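Local structure of probable secreted solute-binding lipoprotein (Streptomyces coelicolor, 3I3V) at residues C[167-178]-C[369-377]; C[150-158]-C[214-223]. The protein probably serves as an extracellular solute-binding component of a transport system. All blocks are in the same frame, centred on the assembly; numbering follows the deposited sequence.

Overall arrangement
Following the chain from the N terminus, the first of the contacting parts is helix 147-159, then come strand 163-166 and helix 172-182, the end of helix 203-217, and lastly helix 363-377. Interaction 2 joins helix 147-159 to the end of helix 203-217 and the chain beyond it, closing a loop of 55 residues; interaction 1 joins the start of helix 172-182 to helix 363-377, near the C terminus, across 190 residues. Their segments alternate, so the two loops cross rather than nest. The contacts, with centres about 17 Å apart, are linked directly: Arg216 NH1 probably bonds to Ser376 O, and Phe221 stacks edge-to-face on Phe377.

Interaction 1 of 2, residues C[167-178]-C[369-377]; sequences VGGNDWTGQKLL and LITATSTSF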
loop_
_atom_site.group_PDB
_atom_site.type_symbol
_atom_site.label_atom_id
_atom_site.label_comp_id
_atom_site.label_asym_id
_atom_site.label_seq_id
_atom_site.Cartn_x
_atom_site.Cartn_y
_atom_site.Cartn_z
ATOM N N VAL C 167 -29.526 64.632 16.048
ATOM C CA VAL C 167 -28.757 64.532 14.819
ATOM C C VAL C 167 -28.377 65.926 14.332
ATOM O O VAL C 167 -29.116 66.888 14.543
ATOM C CB VAL C 167 -29.567 63.790 13.721
ATOM C CG1 VAL C 167 -30.826 64.576 13.375
ATOM C CG2 VAL C 167 -28.702 63.571 12.484
ATOM N N GLY C 168 -27.212 66.032 13.696
ATOM C CA GLY C 168 -26.763 67.320 13.189
ATOM C C GLY C 168 -27.394 67.621 11.845
ATOM O O GLY C 168 -26.856 67.264 10.797
ATOM N N GLY C 169 -28.545 68.276 11.874
ATOM C CA GLY C 169 -29.228 68.596 10.640
ATOM C C GLY C 169 -28.505 69.572 9.734
ATOM O O GLY C 169 -28.896 69.734 8.580
ATOM N N ASN C 170 -27.469 70.231 10.237
ATOM C CA ASN C 170 -26.730 71.179 9.412
ATOM C C ASN C 170 -25.349 70.685 9.002
ATOM O O ASN C 170 -24.470 71.492 8.694
ATOM C CB ASN C 170 -26.585 72.542 10.104
ATOM C CG ASN C 170 -26.326 73.677 9.112
ATOM O OD1 ASN C 170 -25.774 74.724 9.469
ATOM N ND2 ASN C 170 -26.741 73.475 7.860
ATOM N N ASP C 171 -25.142 69.371 9.036
ATOM C CA ASP C 171 -23.878 68.813 8.580
ATOM C C ASP C 171 -24.015 67.369 8.095
ATOM O O ASP C 171 -25.132 66.874 7.920
ATOM C CB ASP C 171 -22.760 68.983 9.630
ATOM C CG ASP C 171 -22.880 68.050 10.828
ATOM O OD1 ASP C 171 -23.707 67.111 10.820
ATOM O OD2 ASP C 171 -22.105 68.266 11.795
ATOM N N TRP C 172 -22.889 66.701 7.857
ATOM C CA TRP C 172 -22.894 65.333 7.340
ATOM C C TRP C 172 -23.759 64.298 8.065
ATOM O O TRP C 172 -24.253 63.360 7.438
ATOM C CB TRP C 172 -21.458 64.807 7.236
ATOM C CG TRP C 172 -20.704 64.780 8.539
ATOM C CD1 TRP C 172 -20.096 65.833 9.162
ATOM C CD2 TRP C 172 -20.471 63.635 9.367
ATOM N NE1 TRP C 172 -19.493 65.411 10.328
ATOM C CE2 TRP C 172 -19.710 64.066 10.475
ATOM C CE3 TRP C 172 -20.832 62.287 9.278
ATOM C CZ2 TRP C 172 -19.299 63.197 11.484
ATOM C CZ3 TRP C 172 -20.421 61.418 10.284
ATOM C CH2 TRP C 172 -19.664 61.877 11.371
ATOM N N THR C 173 -23.951 64.460 9.372
ATOM C CA THR C 173 -24.754 63.500 10.132
ATOM C C THR C 173 -26.198 63.598 9.671
ATOM O O THR C 173 -26.817 62.590 9.324
ATOM C CB THR C 173 -24.649 63.746 11.665
ATOM O OG1 THR C 173 -24.981 65.110 11.964
ATOM C CG2 THR C 173 -23.234 63.480 12.146
ATOM N N GLY C 174 -26.718 64.821 9.640
ATOM C CA GLY C 174 -28.080 65.032 9.190
ATOM C C GLY C 174 -28.269 64.597 7.740
ATOM O O GLY C 174 -29.279 63.960 7.408
ATOM N N GLN C 175 -27.300 64.915 6.880
ATOM C CA GLN C 175 -27.402 64.556 5.465
ATOM C C GLN C 175 -27.405 63.043 5.245
ATOM O O GLN C 175 -28.092 62.553 4.351
ATOM C CB GLN C 175 -26.291 65.250 4.646
ATOM C CG GLN C 175 -25.114 64.385 4.203
ATOM C CD GLN C 175 -25.312 63.745 2.835
ATOM O OE1 GLN C 175 -24.441 63.024 2.348
ATOM N NE2 GLN C 175 -26.452 64.008 2.211
ATOM N N LYS C 176 -26.663 62.299 6.064
ATOM C CA LYS C 176 -26.633 60.839 5.948
ATOM C C LYS C 176 -27.899 60.174 6.531
ATOM O O LYS C 176 -28.397 59.182 5.980
ATOM C CB LYS C 176 -25.400 60.278 6.655
ATOM C CG LYS C 176 -24.456 59.488 5.749
ATOM C CD LYS C 176 -23.747 60.375 4.727
ATOM C CE LYS C 176 -22.710 61.250 5.391
ATOM N NZ LYS C 176 -22.103 62.229 4.444
ATOM N N LEU C 177 -28.422 60.714 7.637
ATOM C CA LEU C 177 -29.616 60.145 8.270
ATOM C C LEU C 177 -30.846 60.368 7.392
ATOM O O LEU C 177 -31.690 59.479 7.268
ATOM C CB LEU C 177 -29.865 60.774 9.647
ATOM C CG LEU C 177 -30.424 59.876 10.772
ATOM C CD1 LEU C 177 -31.327 60.716 11.663
ATOM C CD2 LEU C 177 -31.206 58.700 10.215
ATOM N N LEU C 178 -30.939 61.551 6.781
ATOM C CA LEU C 178 -32.059 61.882 5.894
ATOM C C LEU C 178 -32.057 60.931 4.705
ATOM O O LEU C 178 -33.101 60.435 4.281
ATOM C CB LEU C 178 -31.929 63.317 5.361
ATOM C CG LEU C 178 -33.153 64.084 4.819
ATOM C CD1 LEU C 178 -32.728 64.816 3.569
ATOM C CD2 LEU C 178 -34.342 63.169 4.521
ATOM N N LEU C 369 -26.040 69.658 -0.849
ATOM C CA LEU C 369 -26.926 68.602 -0.377
ATOM C C LEU C 369 -27.070 68.691 1.150
ATOM O O LEU C 369 -28.096 68.311 1.712
ATOM C CB LEU C 369 -26.371 67.238 -0.801
ATOM C CG LEU C 369 -27.325 66.041 -0.826
ATOM C CD1 LEU C 369 -28.496 66.336 -1.754
ATOM C CD2 LEU C 369 -26.575 64.798 -1.298
ATOM N N ILE C 370 -26.040 69.202 1.817
ATOM C CA ILE C 370 -26.075 69.363 3.261
ATOM C C ILE C 370 -26.926 70.582 3.586
ATOM O O ILE C 370 -27.678 70.579 4.557
ATOM C CB ILE C 370 -24.652 69.573 3.842
ATOM C CG1 ILE C 370 -23.934 68.225 3.947
ATOM C CG2 ILE C 370 -24.726 70.283 5.193
ATOM C CD1 ILE C 370 -22.498 68.341 4.407
ATOM N N THR C 371 -26.807 71.623 2.767
ATOM C CA THR C 371 -27.567 72.844 2.984
ATOM C C THR C 371 -29.040 72.565 2.724
ATOM O O THR C 371 -29.914 73.134 3.387
ATOM C CB THR C 371 -27.073 73.995 2.058
ATOM O OG1 THR C 371 -25.680 74.241 2.291
ATOM C CG2 THR C 371 -27.830 75.280 2.349
ATOM N N ALA C 372 -29.313 71.688 1.761
ATOM C CA ALA C 372 -30.685 71.315 1.424
ATOM C C ALA C 372 -31.242 70.454 2.548
ATOM O O ALA C 372 -32.447 70.460 2.822
ATOM C CB ALA C 372 -30.720 70.532 0.116
ATOM N N THR C 373 -30.348 69.700 3.183
ATOM C CA THR C 373 -30.735 68.832 4.281
ATOM C C THR C 373 -31.124 69.646 5.507
ATOM O O THR C 373 -32.058 69.286 6.217
ATOM C CB THR C 373 -29.615 67.854 4.617
ATOM O OG1 THR C 373 -29.635 66.783 3.664
ATOM C CG2 THR C 373 -29.795 67.293 6.002
ATOM N N SER C 374 -30.424 70.748 5.754
ATOM C CA SER C 374 -30.778 71.596 6.886
ATOM C C SER C 374 -32.202 72.118 6.676
ATOM O O SER C 374 -33.040 72.042 7.570
ATOM C CB SER C 374 -29.811 72.772 6.999
ATOM O OG SER C 374 -30.135 73.575 8.120
ATOM N N THR C 375 -32.469 72.635 5.480
ATOM C CA THR C 375 -33.785 73.159 5.131
ATOM C C THR C 375 -34.854 72.090 5.364
ATOM O O THR C 375 -35.912 72.368 5.940
ATOM C CB THR C 375 -33.842 73.609 3.639
ATOM O OG1 THR C 375 -32.918 74.678 3.419
ATOM C CG2 THR C 375 -35.236 74.096 3.270
ATOM N N SER C 376 -34.568 70.869 4.926
ATOM C CA SER C 376 -35.502 69.757 5.072
ATOM C C SER C 376 -35.839 69.359 6.508
ATOM O O SER C 376 -36.937 68.876 6.769
ATOM C CB SER C 376 -34.971 68.531 4.331
ATOM O OG SER C 376 -34.754 68.823 2.964
ATOM N N PHE C 377 -34.907 69.531 7.437
ATOM C CA PHE C 377 -35.179 69.164 8.827
ATOM C C PHE C 377 -36.081 70.156 9.566
ATOM O O PHE C 377 -36.509 69.891 10.686
ATOM C CB PHE C 377 -33.874 68.998 9.617
ATOM C CG PHE C 377 -33.385 67.583 9.694
ATOM C CD1 PHE C 377 -32.519 67.072 8.730
ATOM C CD2 PHE C 377 -33.793 66.754 10.733
ATOM C CE1 PHE C 377 -32.063 65.755 8.806
ATOM C CE2 PHE C 377 -33.343 65.437 10.814
ATOM C CZ PHE C 377 -32.475 64.937 9.851
#
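OD1 of Asp171, a residue whose CA packs against the CG2 methyl of Ile370, is held twice by Thr173. The hydroxyl OG1 of Thr173 donates to Asp171 OD1 at 2.6 Å, and Thr173 N reaches the same oxygen at 3.0 Å from above the carboxylate plane. This is the N-cap of helix 172-182, and Ser230 N binds the other oxygen, OD2. The axes of 172-178 and 369-377 cross at 74°, 8.8 Å apart at closest; no hydrogen bond joins the segments, and the fit rests mainly on van der Waals contact. Ile370 lies along the first turn, with CG2 on Asn170 O and CG1 against Gln175 CB. In this protein of the periplasmic-binding-protein superfamily, the contact packs the helix that follows strand 163-166 against a helix near the C terminus. The chi1 of Thr373 (-79°) puts CG2 anti to the backbone N, 3.6 Å from Gly174 C, and OG1 beside that N, where it donates to Leu369 O (2.9 Å). The bent chain of Gln175 (chi2 91°) crosses Leu369 at about a right angle and brings NE2 to within 3.6 Å of Leu369 CD2. Round the Phe377 ring, Gly169 CA lies over one face, Gly174 O is at the edge near the plane, and Val167 CG1 approaches obliquely. Gly169 O also receives a CA-H...O contact from Ser374 CA at 3.1 Å.

Interaction 2 of 2, residues C[150-158]-C[214-223]; sequences LIAAARKLR and HLRDAGVFAD
Ile151 projects into a hollow formed by Leu215, Ala218 and Val220, and its branches divide the work. With chi1 at -62°, CG2 of Ile151 is trans to the amide nitrogen and turned to Ala218 CB at 3.6 Å; CG1 of Ile151 lies 3.7 Å from Leu215 CD2 and also touches Val220 CG2, and CD1 runs on to the His214 ring. Beside it, Leu150 CD2 bridges Leu215 and Val220, crossing both at about a right angle. Ala154 offers only a low methyl, against which the backbone of Gly219 and Val220 settles: CA of Ala154 and CA of Val220 are 5.3 Å apart. The chain turns here in a Schellman motif that ends helix 203-217, with Gly219 at positive phi (81°), and runs on beside strand 163-166, where Val220 and Ala222 bond to Val165. Two arginines from helix 147-159 close over the turn. Arg158 stays extended from CG to NE, which carries its guanidinium past the bend: NE meets Gly219 O at 2.8 Å, nearly straight (169°) and on a lone pair. Its NH1 and NH2 form a salt bridge with Asp223 OD1, end-on from one face of the carboxylate, NH1 at 2.9 Å. NH2 also makes a weak bond to Phe221 O. Arg155, bent at chi2 and chi3, brings NH2 to Ala218 O at 3.2 Å, from above the carbonyl plane. Both guanidinium groups donate to carbonyls of the turn just after helix 203-217, near its C-terminal end, where a positive charge would probably be favoured, and Asp223 probably offsets that of Arg158.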
loop_
_atom_site.group_PDB
_atom_site.type_symbol
_atom_site.label_atom_id
_atom_site.label_comp_id
_atom_site.label_asym_id
_atom_site.label_seq_id
_atom_site.Cartn_x
_atom_site.Cartn_y
_atom_site.Cartn_z
ATOM N N LEU C 150 -41.942 54.545 16.809
ATOM C CA LEU C 150 -40.898 55.550 16.978
ATOM C C LEU C 150 -41.530 56.871 17.362
ATOM O O LEU C 150 -41.065 57.551 18.270
ATOM C CB LEU C 150 -40.097 55.731 15.687
ATOM C CG LEU C 150 -39.016 56.826 15.674
ATOM C CD1 LEU C 150 -37.973 56.575 16.762
ATOM C CD2 LEU C 150 -38.352 56.855 14.305
ATOM N N ILE C 151 -42.596 57.238 16.663
ATOM C CA ILE C 151 -43.271 58.484 16.968
ATOM C C ILE C 151 -43.825 58.445 18.385
ATOM O O ILE C 151 -43.701 59.420 19.125
ATOM C CB ILE C 151 -44.425 58.759 15.995
ATOM C CG1 ILE C 151 -43.883 58.887 14.570
ATOM C CG2 ILE C 151 -45.149 60.037 16.404
ATOM C CD1 ILE C 151 -44.933 59.273 13.552
ATOM N N ALA C 152 -44.432 57.314 18.750
ATOM C CA ALA C 152 -45.018 57.133 20.080
ATOM C C ALA C 152 -43.948 57.221 21.161
ATOM O O ALA C 152 -44.194 57.738 22.252
ATOM C CB ALA C 152 -45.745 55.779 20.166
ATOM N N ALA C 153 -42.756 56.717 20.859
ATOM C CA ALA C 153 -41.665 56.774 21.820
ATOM C C ALA C 153 -41.189 58.221 21.924
ATOM O O ALA C 153 -40.883 58.710 23.015
ATOM C CB ALA C 153 -40.534 55.870 21.370
ATOM N N ALA C 154 -41.143 58.913 20.785
ATOM C CA ALA C 154 -40.709 60.312 20.758
ATOM C C ALA C 154 -41.618 61.147 21.653
ATOM O O ALA C 154 -41.141 61.977 22.433
ATOM C CB ALA C 154 -40.742 60.848 19.328
ATOM N N ARG C 155 -42.928 60.925 21.532
ATOM C CA ARG C 155 -43.909 61.638 22.344
ATOM C C ARG C 155 -43.645 61.379 23.826
ATOM O O ARG C 155 -43.477 62.313 24.610
ATOM C CB ARG C 155 -45.325 61.180 21.989
ATOM C CG ARG C 155 -45.903 61.836 20.756
ATOM C CD ARG C 155 -46.040 63.338 20.981
ATOM N NE ARG C 155 -45.021 64.083 20.257
ATOM C CZ ARG C 155 -44.765 65.377 20.425
ATOM N NH1 ARG C 155 -45.450 66.096 21.307
ATOM N NH2 ARG C 155 -43.826 65.956 19.688
ATOM N N LYS C 156 -43.604 60.104 24.201
ATOM C CA LYS C 156 -43.350 59.740 25.590
ATOM C C LYS C 156 -42.067 60.376 26.108
ATOM O O LYS C 156 -42.051 60.940 27.201
ATOM C CB LYS C 156 -43.273 58.221 25.739
ATOM C CG LYS C 156 -44.630 57.530 25.684
ATOM C CD LYS C 156 -44.496 56.060 26.046
ATOM C CE LYS C 156 -45.746 55.535 26.753
ATOM N NZ LYS C 156 -46.954 55.578 25.886
ATOM N N LEU C 157 -40.999 60.287 25.318
ATOM C CA LEU C 157 -39.708 60.868 25.688
ATOM C C LEU C 157 -39.796 62.373 25.940
ATOM O O LEU C 157 -39.302 62.873 26.945
ATOM C CB LEU C 157 -38.676 60.589 24.593
ATOM C CG LEU C 157 -38.079 59.182 24.523
ATOM C CD1 LEU C 157 -37.462 58.948 23.153
ATOM C CD2 LEU C 157 -37.022 59.025 25.615
ATOM N N ARG C 158 -40.417 63.098 25.020
ATOM C CA ARG C 158 -40.562 64.547 25.167
ATOM C C ARG C 158 -41.391 64.911 26.405
ATOM O O ARG C 158 -41.161 65.948 27.026
ATOM C CB ARG C 158 -41.215 65.149 23.912
ATOM C CG ARG C 158 -40.264 65.434 22.760
ATOM C CD ARG C 158 -41.046 65.810 21.518
ATOM N NE ARG C 158 -40.193 66.170 20.389
ATOM C CZ ARG C 158 -39.597 67.349 20.246
ATOM N NH1 ARG C 158 -39.753 68.298 21.158
ATOM N NH2 ARG C 158 -38.842 67.577 19.187
ATOM N N HIS C 214 -43.150 63.047 7.840
ATOM C CA HIS C 214 -44.111 62.627 8.851
ATOM C C HIS C 214 -43.369 62.541 10.193
ATOM O O HIS C 214 -43.746 63.202 11.159
ATOM C CB HIS C 214 -44.714 61.273 8.449
ATOM C CG HIS C 214 -45.839 60.812 9.328
ATOM N ND1 HIS C 214 -46.851 61.649 9.751
ATOM C CD2 HIS C 214 -46.131 59.588 9.830
ATOM C CE1 HIS C 214 -47.715 60.961 10.475
ATOM N NE2 HIS C 214 -47.302 59.708 10.538
ATOM N N LEU C 215 -42.296 61.752 10.238
ATOM C CA LEU C 215 -41.504 61.591 11.458
ATOM C C LEU C 215 -41.057 62.927 12.040
ATOM O O LEU C 215 -41.255 63.194 13.218
ATOM C CB LEU C 215 -40.279 60.714 11.181
ATOM C CG LEU C 215 -40.563 59.241 10.857
ATOM C CD1 LEU C 215 -39.273 58.524 10.475
ATOM C CD2 LEU C 215 -41.209 58.573 12.059
ATOM N N ARG C 216 -40.449 63.760 11.208
ATOM C CA ARG C 216 -39.967 65.080 11.620
ATOM C C ARG C 216 -41.071 65.992 12.185
ATOM O O ARG C 216 -40.896 66.636 13.224
ATOM C CB ARG C 216 -39.312 65.765 10.415
ATOM C CG ARG C 216 -38.945 67.224 10.616
ATOM C CD ARG C 216 -38.899 67.940 9.274
ATOM N NE ARG C 216 -40.224 67.927 8.661
ATOM C CZ ARG C 216 -40.503 68.361 7.439
ATOM N NH1 ARG C 216 -39.549 68.851 6.670
ATOM N NH2 ARG C 216 -41.745 68.301 6.989
ATOM N N ASP C 217 -42.195 66.071 11.481
ATOM C CA ASP C 217 -43.298 66.913 11.930
ATOM C C ASP C 217 -43.871 66.371 13.235
ATOM O O ASP C 217 -44.365 67.135 14.062
ATOM C CB ASP C 217 -44.383 66.994 10.849
ATOM C CG ASP C 217 -43.965 67.865 9.667
ATOM O OD1 ASP C 217 -44.731 67.965 8.683
ATOM O OD2 ASP C 217 -42.871 68.463 9.725
ATOM N N ALA C 218 -43.775 65.060 13.434
ATOM C CA ALA C 218 -44.292 64.441 14.646
ATOM C C ALA C 218 -43.372 64.690 15.835
ATOM O O ALA C 218 -43.661 64.264 16.957
ATOM C CB ALA C 218 -44.471 62.952 14.428
ATOM N N GLY C 219 -42.258 65.374 15.582
ATOM C CA GLY C 219 -41.306 65.675 16.638
ATOM C C GLY C 219 -40.360 64.547 17.003
ATOM O O GLY C 219 -39.976 64.413 18.162
ATOM N N VAL C 220 -39.962 63.744 16.025
ATOM C CA VAL C 220 -39.058 62.635 16.294
ATOM C C VAL C 220 -37.625 63.121 16.505
ATOM O O VAL C 220 -36.829 62.458 17.167
ATOM C CB VAL C 220 -39.094 61.595 15.147
ATOM C CG1 VAL C 220 -37.934 60.613 15.279
ATOM C CG2 VAL C 220 -40.410 60.838 15.183
ATOM N N PHE C 221 -37.296 64.285 15.958
ATOM C CA PHE C 221 -35.952 64.835 16.114
ATOM C C PHE C 221 -35.944 65.904 17.185
ATOM O O PHE C 221 -36.983 66.485 17.489
ATOM C CB PHE C 221 -35.465 65.418 14.783
ATOM C CG PHE C 221 -35.444 64.415 13.677
ATOM C CD1 PHE C 221 -34.587 63.324 13.738
ATOM C CD2 PHE C 221 -36.345 64.495 12.632
ATOM C CE1 PHE C 221 -34.634 62.332 12.782
ATOM C CE2 PHE C 221 -36.396 63.500 11.668
ATOM C CZ PHE C 221 -35.540 62.414 11.746
ATOM N N ALA C 222 -34.771 66.153 17.759
ATOM C CA ALA C 222 -34.618 67.168 18.798
ATOM C C ALA C 222 -35.071 68.521 18.266
ATOM O O ALA C 222 -34.989 68.782 17.062
ATOM C CB ALA C 222 -33.153 67.252 19.236
ATOM N N ASP C 223 -35.551 69.383 19.157
ATOM C CA ASP C 223 -35.988 70.703 18.732
ATOM C C ASP C 223 -34.797 71.396 18.073
ATOM O O ASP C 223 -33.662 71.252 18.526
ATOM C CB ASP C 223 -36.467 71.541 19.928
ATOM C CG ASP C 223 -37.778 71.028 20.536
ATOM O OD1 ASP C 223 -38.690 70.638 19.779
ATOM O OD2 ASP C 223 -37.899 71.038 21.781
#